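Local coordinates for protein DNA-entry nuclease inhibitor (Bacillus subtilis subsp. subtilis, PDB 4MQD) that inhibits the DNA-entry nuclease NucA and takes part in the competence of cells to be transformed, as a subunit of the complex that governs donor DNA binding and entry, at residues 21-24 with 25-29; 32-35 with 36-40; 102-106 with 107-111. One frame throughout, in Å; residues are numbered along the deposited sequence.

Contact 1 (21-24 with 25-29)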
ATOM      1  N   THR A  21      15.408 -16.536   1.027  1.00 25.94           N
ATOM      2  CA  THR A  21      16.308 -16.135   2.101  1.00 25.48           C
ATOM      3  C   THR A  21      17.188 -14.958   1.713  1.00 25.51           C
ATOM      4  O   THR A  21      17.793 -14.950   0.642  1.00 25.69           O
ATOM      5  CB  THR A  21      17.193 -17.321   2.529  1.00 25.92           C
ATOM      6  OG1 THR A  21      16.354 -18.409   2.940  1.00 26.57           O
ATOM      7  CG2 THR A  21      18.121 -16.936   3.680  1.00 25.62           C
ATOM      8  N   VAL A  22      17.241 -13.970   2.603  1.00 25.68           N
ATOM      9  CA  VAL A  22      18.123 -12.818   2.463  1.00 26.71           C
ATOM     10  C   VAL A  22      19.353 -13.078   3.323  1.00 27.24           C
ATOM     11  O   VAL A  22      19.222 -13.340   4.520  1.00 27.71           O
ATOM     12  CB  VAL A  22      17.433 -11.524   2.940  1.00 26.72           C
ATOM     13  CG1 VAL A  22      18.343 -10.317   2.737  1.00 27.41           C
ATOM     14  CG2 VAL A  22      16.098 -11.337   2.223  1.00 26.80           C
ATOM     15  N   PHE A  23      20.539 -13.012   2.721  1.00 26.83           N
ATOM     16  CA  PHE A  23      21.775 -13.339   3.440  1.00 28.53           C
ATOM     17  C   PHE A  23      22.987 -12.528   2.984  1.00 29.70           C
ATOM     18  O   PHE A  23      22.942 -11.822   1.974  1.00 28.70           O
ATOM     19  CB  PHE A  23      22.063 -14.844   3.350  1.00 28.68           C
ATOM     20  CG  PHE A  23      22.161 -15.373   1.945  1.00 28.62           C
ATOM     21  CD1 PHE A  23      21.015 -15.630   1.203  1.00 28.90           C
ATOM     22  CD2 PHE A  23      23.397 -15.651   1.377  1.00 29.27           C
ATOM     23  CE1 PHE A  23      21.101 -16.133  -0.085  1.00 28.41           C
ATOM     24  CE2 PHE A  23      23.489 -16.154   0.091  1.00 29.32           C
ATOM     25  CZ  PHE A  23      22.339 -16.397  -0.641  1.00 28.88           C
ATOM     26  N   GLN A  24      24.068 -12.641   3.753  1.00 32.20           N
ATOM     27  CA  GLN A  24      25.277 -11.853   3.527  1.00 35.34           C
ATOM     28  C   GLN A  24      25.976 -12.271   2.238  1.00 36.09           C
ATOM     29  O   GLN A  24      25.837 -13.409   1.789  1.00 36.55           O
ATOM     30  CB  GLN A  24      26.245 -11.993   4.710  1.00 37.23           C
ATOM     31  CG  GLN A  24      25.652 -11.677   6.081  1.00 39.13           C
ATOM     32  CD  GLN A  24      25.001 -10.305   6.157  1.00 41.51           C
ATOM     33  OE1 GLN A  24      25.545  -9.318   5.662  1.00 41.50           O
ATOM     34  NE2 GLN A  24      23.835 -10.237   6.793  1.00 43.53           N
ATOM     35  N   LYS A  25      26.731 -11.339   1.659  1.00 39.45           N
ATOM     36  CA  LYS A  25      27.422 -11.550   0.380  1.00 44.81           C
ATOM     37  C   LYS A  25      28.235 -12.847   0.343  1.00 48.34           C
ATOM     38  O   LYS A  25      28.195 -13.579  -0.648  1.00 52.22           O
ATOM     39  CB  LYS A  25      28.352 -10.367   0.073  1.00 48.07           C
ATOM     40  CG  LYS A  25      28.907 -10.358  -1.349  1.00 53.31           C
ATOM     41  CD  LYS A  25      30.322  -9.796  -1.422  1.00 57.13           C
ATOM     42  CE  LYS A  25      30.352  -8.283  -1.273  1.00 60.68           C
ATOM     43  NZ  LYS A  25      29.806  -7.577  -2.465  1.00 63.06           N
ATOM     44  N   ASP A  26      28.970 -13.121   1.419  1.00 49.68           N
ATOM     45  CA  ASP A  26      29.871 -14.271   1.473  1.00 51.30           C
ATOM     46  C   ASP A  26      29.491 -15.223   2.605  1.00 52.30           C
ATOM     47  O   ASP A  26      30.268 -15.448   3.533  1.00 57.61           O
ATOM     48  CB  ASP A  26      31.317 -13.794   1.625  1.00 53.82           C
ATOM     49  CG  ASP A  26      31.753 -12.881   0.488  1.00 55.62           C
ATOM     50  OD1 ASP A  26      31.438 -13.190  -0.682  1.00 58.15           O
ATOM     51  OD2 ASP A  26      32.409 -11.854   0.765  1.00 57.83           O
ATOM     52  N   SER A  27      28.284 -15.777   2.515  1.00 50.19           N
ATOM     53  CA  SER A  27      27.802 -16.762   3.480  1.00 47.01           C
ATOM     54  C   SER A  27      26.867 -17.762   2.805  1.00 46.54           C
ATOM     55  O   SER A  27      26.243 -17.451   1.788  1.00 47.21           O
ATOM     56  CB  SER A  27      27.088 -16.072   4.647  1.00 45.96           C
ATOM     57  OG  SER A  27      25.882 -15.455   4.227  1.00 43.66           O
ATOM     58  N   THR A  28      26.780 -18.959   3.378  1.00 44.51           N
ATOM     59  CA  THR A  28      25.917 -20.015   2.859  1.00 43.73           C
ATOM     60  C   THR A  28      24.863 -20.361   3.913  1.00 41.44           C
ATOM     61  O   THR A  28      25.137 -21.117   4.845  1.00 42.22           O
ATOM     62  CB  THR A  28      26.738 -21.266   2.488  1.00 45.30           C
ATOM     63  OG1 THR A  28      27.734 -20.913   1.521  1.00 43.80           O
ATOM     64  CG2 THR A  28      25.842 -22.358   1.910  1.00 47.54           C
ATOM     65  N   PRO A  29      23.648 -19.803   3.771  1.00 39.27           N
ATOM     66  CA  PRO A  29      22.630 -19.948   4.806  1.00 40.42           C
ATOM     67  C   PRO A  29      21.935 -21.311   4.780  1.00 40.12           C
ATOM     68  O   PRO A  29      21.697 -21.858   3.701  1.00 39.76           O
ATOM     69  CB  PRO A  29      21.632 -18.850   4.452  1.00 40.30           C
ATOM     70  CG  PRO A  29      21.695 -18.791   2.965  1.00 39.84           C
ATOM     71  CD  PRO A  29      23.126 -19.082   2.595  1.00 38.91           C
TER
HETATM   72  O   HOH W   1      27.449  -9.082   3.516  1.00 45.46           O

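Contact 2 (32-35 with 36-40)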
HETATM    1  N   MSE A  32      15.621 -23.076   7.166  1.00 42.59           N
HETATM    2  CA  MSE A  32      15.120 -22.771   8.509  1.00 44.98           C
HETATM    3  C   MSE A  32      14.043 -23.730   8.930  1.00 44.48           C
HETATM    4  O   MSE A  32      13.364 -24.321   8.088  1.00 47.33           O
HETATM    5  CB  MSE A  32      14.541 -21.361   8.540  1.00 44.61           C
HETATM    6  CG  MSE A  32      15.537 -20.293   8.097  1.00 46.75           C
HETATM    7 SE   MSE A  32      17.014 -20.094   9.382  1.00 53.52          SE
HETATM    8  CE  MSE A  32      17.993 -18.680   8.416  1.00 52.63           C
ATOM      9  N   ASP A  33      13.871 -23.879  10.245  1.00 44.78           N
ATOM     10  CA  ASP A  33      12.830 -24.747  10.800  1.00 44.89           C
ATOM     11  C   ASP A  33      11.489 -24.025  10.802  1.00 44.86           C
ATOM     12  O   ASP A  33      11.190 -23.248  11.712  1.00 40.50           O
ATOM     13  CB  ASP A  33      13.193 -25.194  12.223  1.00 47.73           C
ATOM     14  CG  ASP A  33      12.192 -26.193  12.807  1.00 48.83           C
ATOM     15  OD1 ASP A  33      11.379 -26.762  12.047  1.00 48.34           O
ATOM     16  OD2 ASP A  33      12.230 -26.416  14.036  1.00 55.60           O
ATOM     17  N   TRP A  34      10.680 -24.304   9.783  1.00 44.44           N
ATOM     18  CA  TRP A  34       9.389 -23.640   9.614  1.00 43.25           C
ATOM     19  C   TRP A  34       8.276 -24.326  10.404  1.00 43.61           C
ATOM     20  O   TRP A  34       7.404 -24.993   9.841  1.00 39.06           O
ATOM     21  CB  TRP A  34       9.036 -23.543   8.131  1.00 44.75           C
ATOM     22  CG  TRP A  34       9.911 -22.573   7.416  1.00 45.56           C
ATOM     23  CD1 TRP A  34      10.967 -22.862   6.602  1.00 47.07           C
ATOM     24  CD2 TRP A  34       9.825 -21.147   7.473  1.00 45.16           C
ATOM     25  NE1 TRP A  34      11.537 -21.701   6.137  1.00 45.31           N
ATOM     26  CE2 TRP A  34      10.853 -20.633   6.656  1.00 43.86           C
ATOM     27  CE3 TRP A  34       8.970 -20.252   8.128  1.00 44.21           C
ATOM     28  CZ2 TRP A  34      11.053 -19.264   6.476  1.00 42.72           C
ATOM     29  CZ3 TRP A  34       9.170 -18.890   7.950  1.00 42.88           C
ATOM     30  CH2 TRP A  34      10.203 -18.411   7.129  1.00 42.22           C
ATOM     31  N   THR A  35       8.322 -24.143  11.721  1.00 45.32           N
ATOM     32  CA  THR A  35       7.277 -24.623  12.619  1.00 44.13           C
ATOM     33  C   THR A  35       6.040 -23.749  12.463  1.00 45.57           C
ATOM     34  O   THR A  35       6.085 -22.720  11.788  1.00 46.20           O
ATOM     35  CB  THR A  35       7.734 -24.560  14.088  1.00 43.85           C
ATOM     36  OG1 THR A  35       8.170 -23.231  14.395  1.00 42.89           O
ATOM     37  CG2 THR A  35       8.874 -25.548  14.352  1.00 44.02           C
ATOM     38  N   ASP A  36       4.941 -24.151  13.097  1.00 48.22           N
ATOM     39  CA  ASP A  36       3.716 -23.347  13.084  1.00 48.52           C
ATOM     40  C   ASP A  36       3.944 -21.940  13.635  1.00 47.90           C
ATOM     41  O   ASP A  36       3.327 -20.992  13.158  1.00 50.94           O
ATOM     42  CB  ASP A  36       2.591 -24.037  13.866  1.00 49.69           C
ATOM     43  CG  ASP A  36       1.956 -25.187  13.098  1.00 51.46           C
ATOM     44  OD1 ASP A  36       2.209 -25.326  11.882  1.00 52.10           O
ATOM     45  OD2 ASP A  36       1.194 -25.955  13.720  1.00 47.89           O
ATOM     46  N   GLU A  37       4.827 -21.806  14.625  1.00 47.72           N
ATOM     47  CA  GLU A  37       5.144 -20.493  15.193  1.00 50.36           C
ATOM     48  C   GLU A  37       5.907 -19.629  14.189  1.00 47.09           C
ATOM     49  O   GLU A  37       5.510 -18.495  13.916  1.00 46.10           O
ATOM     50  CB  GLU A  37       5.948 -20.623  16.491  1.00 56.28           C
ATOM     51  CG  GLU A  37       6.002 -19.331  17.296  1.00 62.74           C
ATOM     52  CD  GLU A  37       6.703 -19.483  18.634  1.00 68.47           C
ATOM     53  OE1 GLU A  37       7.735 -20.183  18.698  1.00 81.39           O
ATOM     54  OE2 GLU A  37       6.228 -18.886  19.623  1.00 73.82           O
ATOM     55  N   ALA A  38       6.995 -20.168  13.643  1.00 43.60           N
ATOM     56  CA  ALA A  38       7.778 -19.466  12.622  1.00 40.02           C
ATOM     57  C   ALA A  38       6.929 -19.156  11.390  1.00 38.21           C
ATOM     58  O   ALA A  38       7.048 -18.079  10.806  1.00 37.08           O
ATOM     59  CB  ALA A  38       8.997 -20.285  12.228  1.00 38.99           C
ATOM     60  N   ILE A  39       6.076 -20.106  11.008  1.00 38.90           N
ATOM     61  CA  ILE A  39       5.129 -19.918   9.907  1.00 40.04           C
ATOM     62  C   ILE A  39       4.182 -18.751  10.186  1.00 39.30           C
ATOM     63  O   ILE A  39       3.957 -17.912   9.311  1.00 37.61           O
ATOM     64  CB  ILE A  39       4.309 -21.208   9.643  1.00 43.27           C
ATOM     65  CG1 ILE A  39       5.168 -22.254   8.916  1.00 44.73           C
ATOM     66  CG2 ILE A  39       3.039 -20.912   8.845  1.00 44.82           C
ATOM     67  CD1 ILE A  39       5.375 -21.989   7.439  1.00 46.76           C
ATOM     68  N   GLU A  40       3.635 -18.704  11.401  1.00 39.57           N
ATOM     69  CA  GLU A  40       2.706 -17.637  11.787  1.00 40.75           C
ATOM     70  C   GLU A  40       3.428 -16.288  11.845  1.00 36.72           C
ATOM     71  O   GLU A  40       2.862 -15.261  11.474  1.00 37.15           O
ATOM     72  CB  GLU A  40       2.034 -17.942  13.135  1.00 44.37           C
ATOM     73  CG  GLU A  40       0.532 -17.689  13.160  1.00 50.33           C
ATOM     74  CD  GLU A  40       0.162 -16.242  12.894  1.00 54.01           C
ATOM     75  OE1 GLU A  40      -0.717 -16.002  12.039  1.00 59.10           O
ATOM     76  OE2 GLU A  40       0.748 -15.345  13.535  1.00 62.63           O
TER

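Contact 3 (102-106 with 107-111)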
ATOM      1  N   PHE A 102      22.143  -7.653  -4.443  1.00 29.76           N
ATOM      2  CA  PHE A 102      21.755  -6.261  -4.241  1.00 30.68           C
ATOM      3  C   PHE A 102      22.862  -5.523  -3.500  1.00 32.13           C
ATOM      4  O   PHE A 102      23.296  -5.955  -2.430  1.00 31.12           O
ATOM      5  CB  PHE A 102      20.446  -6.186  -3.453  1.00 29.10           C
ATOM      6  CG  PHE A 102      19.309  -6.929  -4.099  1.00 28.02           C
ATOM      7  CD1 PHE A 102      19.079  -8.268  -3.807  1.00 27.80           C
ATOM      8  CD2 PHE A 102      18.477  -6.294  -5.008  1.00 26.91           C
ATOM      9  CE1 PHE A 102      18.036  -8.955  -4.407  1.00 27.35           C
ATOM     10  CE2 PHE A 102      17.432  -6.975  -5.610  1.00 26.78           C
ATOM     11  CZ  PHE A 102      17.210  -8.306  -5.308  1.00 27.37           C
ATOM     12  N   ASP A 103      23.321  -4.419  -4.085  1.00 37.00           N
ATOM     13  CA  ASP A 103      24.394  -3.615  -3.509  1.00 41.56           C
ATOM     14  C   ASP A 103      23.869  -2.782  -2.335  1.00 41.91           C
ATOM     15  O   ASP A 103      23.517  -1.612  -2.491  1.00 41.39           O
ATOM     16  CB  ASP A 103      25.009  -2.711  -4.587  1.00 47.55           C
ATOM     17  CG  ASP A 103      26.239  -1.965  -4.101  1.00 52.92           C
ATOM     18  OD1 ASP A 103      27.036  -2.552  -3.338  1.00 60.86           O
ATOM     19  OD2 ASP A 103      26.414  -0.791  -4.491  1.00 60.38           O
ATOM     20  N   LEU A 104      23.813  -3.410  -1.165  1.00 43.05           N
ATOM     21  CA  LEU A 104      23.365  -2.754   0.060  1.00 44.14           C
ATOM     22  C   LEU A 104      24.583  -2.470   0.942  1.00 46.59           C
ATOM     23  O   LEU A 104      25.373  -3.379   1.205  1.00 51.99           O
ATOM     24  CB  LEU A 104      22.374  -3.655   0.796  1.00 43.09           C
ATOM     25  CG  LEU A 104      21.555  -3.035   1.930  1.00 42.61           C
ATOM     26  CD1 LEU A 104      20.639  -1.935   1.414  1.00 42.78           C
ATOM     27  CD2 LEU A 104      20.743  -4.111   2.637  1.00 41.56           C
ATOM     28  N   PRO A 105      24.751  -1.213   1.397  1.00 45.47           N
ATOM     29  CA  PRO A 105      25.910  -0.882   2.237  1.00 47.23           C
ATOM     30  C   PRO A 105      25.924  -1.587   3.595  1.00 47.70           C
ATOM     31  O   PRO A 105      24.905  -2.128   4.030  1.00 45.82           O
ATOM     32  CB  PRO A 105      25.785   0.634   2.447  1.00 46.98           C
ATOM     33  CG  PRO A 105      24.860   1.115   1.388  1.00 46.49           C
ATOM     34  CD  PRO A 105      23.943  -0.022   1.079  1.00 46.11           C
ATOM     35  N   LYS A 106      27.084  -1.565   4.250  1.00 52.20           N
ATOM     36  CA  LYS A 106      27.226  -2.106   5.601  1.00 53.31           C
ATOM     37  C   LYS A 106      26.391  -1.285   6.576  1.00 49.80           C
ATOM     38  O   LYS A 106      26.233  -0.076   6.398  1.00 48.02           O
ATOM     39  CB  LYS A 106      28.689  -2.068   6.058  1.00 60.07           C
ATOM     40  CG  LYS A 106      29.655  -2.873   5.202  1.00 66.16           C
ATOM     41  CD  LYS A 106      30.996  -3.080   5.900  1.00 70.89           C
ATOM     42  CE  LYS A 106      31.775  -1.784   6.099  1.00 72.28           C
ATOM     43  NZ  LYS A 106      32.161  -1.134   4.815  1.00 74.86           N
ATOM     44  N   GLY A 107      25.863  -1.945   7.603  1.00 45.67           N
ATOM     45  CA  GLY A 107      25.107  -1.263   8.649  1.00 43.35           C
ATOM     46  C   GLY A 107      23.853  -2.002   9.071  1.00 38.21           C
ATOM     47  O   GLY A 107      23.565  -3.097   8.587  1.00 38.29           O
ATOM     48  N   ASP A 108      23.110  -1.381   9.983  1.00 29.46           N
ATOM     49  CA  ASP A 108      21.880  -1.952  10.519  1.00 36.45           C
ATOM     50  C   ASP A 108      20.673  -1.428   9.753  1.00 36.77           C
ATOM     51  O   ASP A 108      20.665  -0.284   9.289  1.00 36.78           O
ATOM     52  CB  ASP A 108      21.740  -1.607  12.003  1.00 39.79           C
ATOM     53  CG  ASP A 108      22.898  -2.125  12.834  1.00 44.25           C
ATOM     54  OD1 ASP A 108      23.317  -3.282  12.623  1.00 47.73           O
ATOM     55  OD2 ASP A 108      23.386  -1.375  13.704  1.00 48.39           O
ATOM     56  N   TYR A 109      19.659  -2.279   9.618  1.00 35.84           N
ATOM     57  CA  TYR A 109      18.440  -1.926   8.905  1.00 34.93           C
ATOM     58  C   TYR A 109      17.216  -2.505   9.597  1.00 35.68           C
ATOM     59  O   TYR A 109      17.320  -3.456  10.371  1.00 37.13           O
ATOM     60  CB  TYR A 109      18.481  -2.468   7.473  1.00 32.90           C
ATOM     61  CG  TYR A 109      19.612  -1.943   6.616  1.00 30.04           C
ATOM     62  CD1 TYR A 109      20.875  -2.528   6.661  1.00 32.22           C
ATOM     63  CD2 TYR A 109      19.414  -0.878   5.746  1.00 28.69           C
ATOM     64  CE1 TYR A 109      21.912  -2.057   5.872  1.00 31.55           C
ATOM     65  CE2 TYR A 109      20.445  -0.401   4.953  1.00 26.32           C
ATOM     66  CZ  TYR A 109      21.691  -0.994   5.019  1.00 30.75           C
ATOM     67  OH  TYR A 109      22.718  -0.525   4.231  1.00 34.71           O
ATOM     68  N   GLN A 110      16.059  -1.911   9.317  1.00 37.97           N
ATOM     69  CA  GLN A 110      14.773  -2.538   9.601  1.00 39.75           C
ATOM     70  C   GLN A 110      14.244  -3.081   8.282  1.00 37.64           C
ATOM     71  O   GLN A 110      13.729  -2.329   7.447  1.00 36.38           O
ATOM     72  CB  GLN A 110      13.784  -1.544  10.213  1.00 43.11           C
ATOM     73  CG  GLN A 110      14.042  -1.235  11.682  1.00 47.36           C
ATOM     74  CD  GLN A 110      13.844  -2.437  12.593  1.00 51.23           C
ATOM     75  OE1 GLN A 110      13.179  -3.411  12.234  1.00 54.73           O
ATOM     76  NE2 GLN A 110      14.424  -2.369  13.784  1.00 56.16           N
ATOM     77  N   LEU A 111      14.402  -4.389   8.095  1.00 35.00           N
ATOM     78  CA  LEU A 111      14.017  -5.052   6.859  1.00 31.89           C
ATOM     79  C   LEU A 111      12.552  -5.463   6.923  1.00 31.99           C
ATOM     80  O   LEU A 111      12.169  -6.276   7.768  1.00 32.53           O
ATOM     81  CB  LEU A 111      14.899  -6.281   6.628  1.00 32.36           C
ATOM     82  CG  LEU A 111      14.852  -6.906   5.232  1.00 32.37           C
ATOM     83  CD1 LEU A 111      15.496  -5.984   4.206  1.00 32.64           C
ATOM     84  CD2 LEU A 111      15.536  -8.265   5.234  1.00 32.96           C
TER

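Contact 1 (21-24 with 25-29)
Where strand 19-24 runs out into the loop leading to helix 36-41, the chain folds back on itself, so that Pro29 lies against Phe23 and Ser27 against Gln24. The CA directions of 21-24 and 25-29 differ by 133°, which measures the reversal. Pro29 CG sits over one face of the Phe23 ring, 3.8 Å from the ring centroid and 18° off the normal, a CH-pi contact displaced toward the CG-CD1 side. Phe23 CG lies between the backbone N and the carbonyl carbon (chi1 57°), which places the ring on the side of the strand where Pro29 returns. At the bend, Ser27 OG donates to Gln24 O at 3.2 Å from above the carbonyl plane, and Ser27 N adds a weak bond of 3.5 Å to the same Gln24 O. A water accepts from Lys25 N and probably donates to Gln24 OE1, linking the glutamine side chain to the next backbone N-H. The Gln24 amide is also held by Thr86 N at OE1 and by Gly48 O at NE2. From the strand itself, Val22 points away from the loop and packs on Phe83 of strand 77-85 and on Ile90 and Ile92 of strand 90-93, while Phe23 and Pro29 both touch Ala49 of strand 49-53.

Contact 2 (32-35 with 36-40)
Thr35 meets the first turn of helix 36-41 through two acceptors. Its carbonyl O takes the N-H of Ile39 at 2.7 Å between Thr35 O and Ile39 N, with an N-H...O angle of 161° and the donor nearly in line with the C=O bond. Its hydroxyl OG1 accepts from Ala38 N in a nearly straight bond (172°) that is long, 3.4 Å between Thr35 OG1 and Ala38 N, and therefore weak. With chi1 at 54°, OG1 is set between the backbone N and the carbonyl carbon, which carries it in front of the amides of the first turn.

Beside this polar grip, Trp34 supplies the side-chain packing. The benzene part of the indole approaches Ala38, with Trp34 CE3 4.1 Å from Ala38 CB, and Ile39 CD1 reaches Trp34 CB at 4.0 Å. A polar neighbour, Ala38 O, lies at the ring edge near its plane, 3.6 Å from Trp34 CZ3. Ala38 CB also rests on the carbonyl of the preceding loop, 3.7 Å from Asp33 O.

One shell further out, Met32, a selenomethionine, places CB over one face of the indole, and Trp34 NE1 makes a weak bond to Gln19 OE1. Trp34 is the central residue of an inverse gamma turn, closed by a weak bond from Thr35 N to Asp33 O, and this bend leads the chain into the helix. Trp34 and Ile39 both touch Glu53 of strand 49-53. Together these features define a threonine N-cap, with the residue just before it packing on the helix's first turn.

Contact 3 (102-106 with 107-111)
A tyrosine hydroxyl-to-backbone hydrogen bond, with leucine packing on the ring, fixes the loop between strands 100-102 and 107-116: Tyr109, on the strand, reaches back to Leu104 and Pro105 in the loop. The phenol OH donates to the backbone carbonyl of Pro105, with 2.7 Å between Tyr109 OH and Pro105 O. The hydroxyl stands 48° out of the carbonyl plane, whereas the carbonyl oxygen itself lies at the ring edge in the ring plane. Pro105 CD also comes within 3.4 Å of Tyr109 OH, and the proline crosses the tyrosine at about a right angle.

Leu104 provides the apolar half. Its CD2 stands over one face of the ring, 4.1 Å from the Tyr109 centroid and 17° off the normal, as a CH-pi contact. Its CG approaches Tyr109 CZ at 3.7 Å. With CG anti to the backbone N (chi1 -167°), Leu104 projects its branches against the phenol from the loop side. A phenylalanine at Tyr109 would probably keep the face contact with Leu104 but leave the Pro105 carbonyl without its hydroxyl donor.

Gly107, where the strand starts, has a positive phi; a CB there would clash with Lys106 O, so the backbone itself calls for glycine.

Strand 107-116 runs between strands 77-85 and 127-134, with backbone hydrogen bonds between Tyr109 and Phe83 and between Gln110 and Val133. Tyr109 packs on Val85 and Ala132, while Leu104 touches Ile90 of strand 90-93 and Leu66 of strand 59-66, bringing the loop against both sheets.

How the contacts relate
All three contacts are local, but they differ in burial. Contacts 1 and 3 are partly buried, each with its centre about 12 Å from the chain centre; contact 2 lies at the surface, about 16 Å out. Contacts 1 and 2 follow in series from strand 19-24 through one loop to helix 36-41, with centres about 20 Å apart. Contact 1 leaves the antiparallel sheet, while contact 3 lies where the chain passes from that sheet into the mixed one; they touch at Val22 CG1 and Leu111 CD2, 4.3 Å apart, while contacts 2 and 3 do not meet. Both strand-end contacts pair a hydroxyl-to-carbonyl bond with an aromatic face, whereas at the helix start a hydroxyl accepts from a backbone amide.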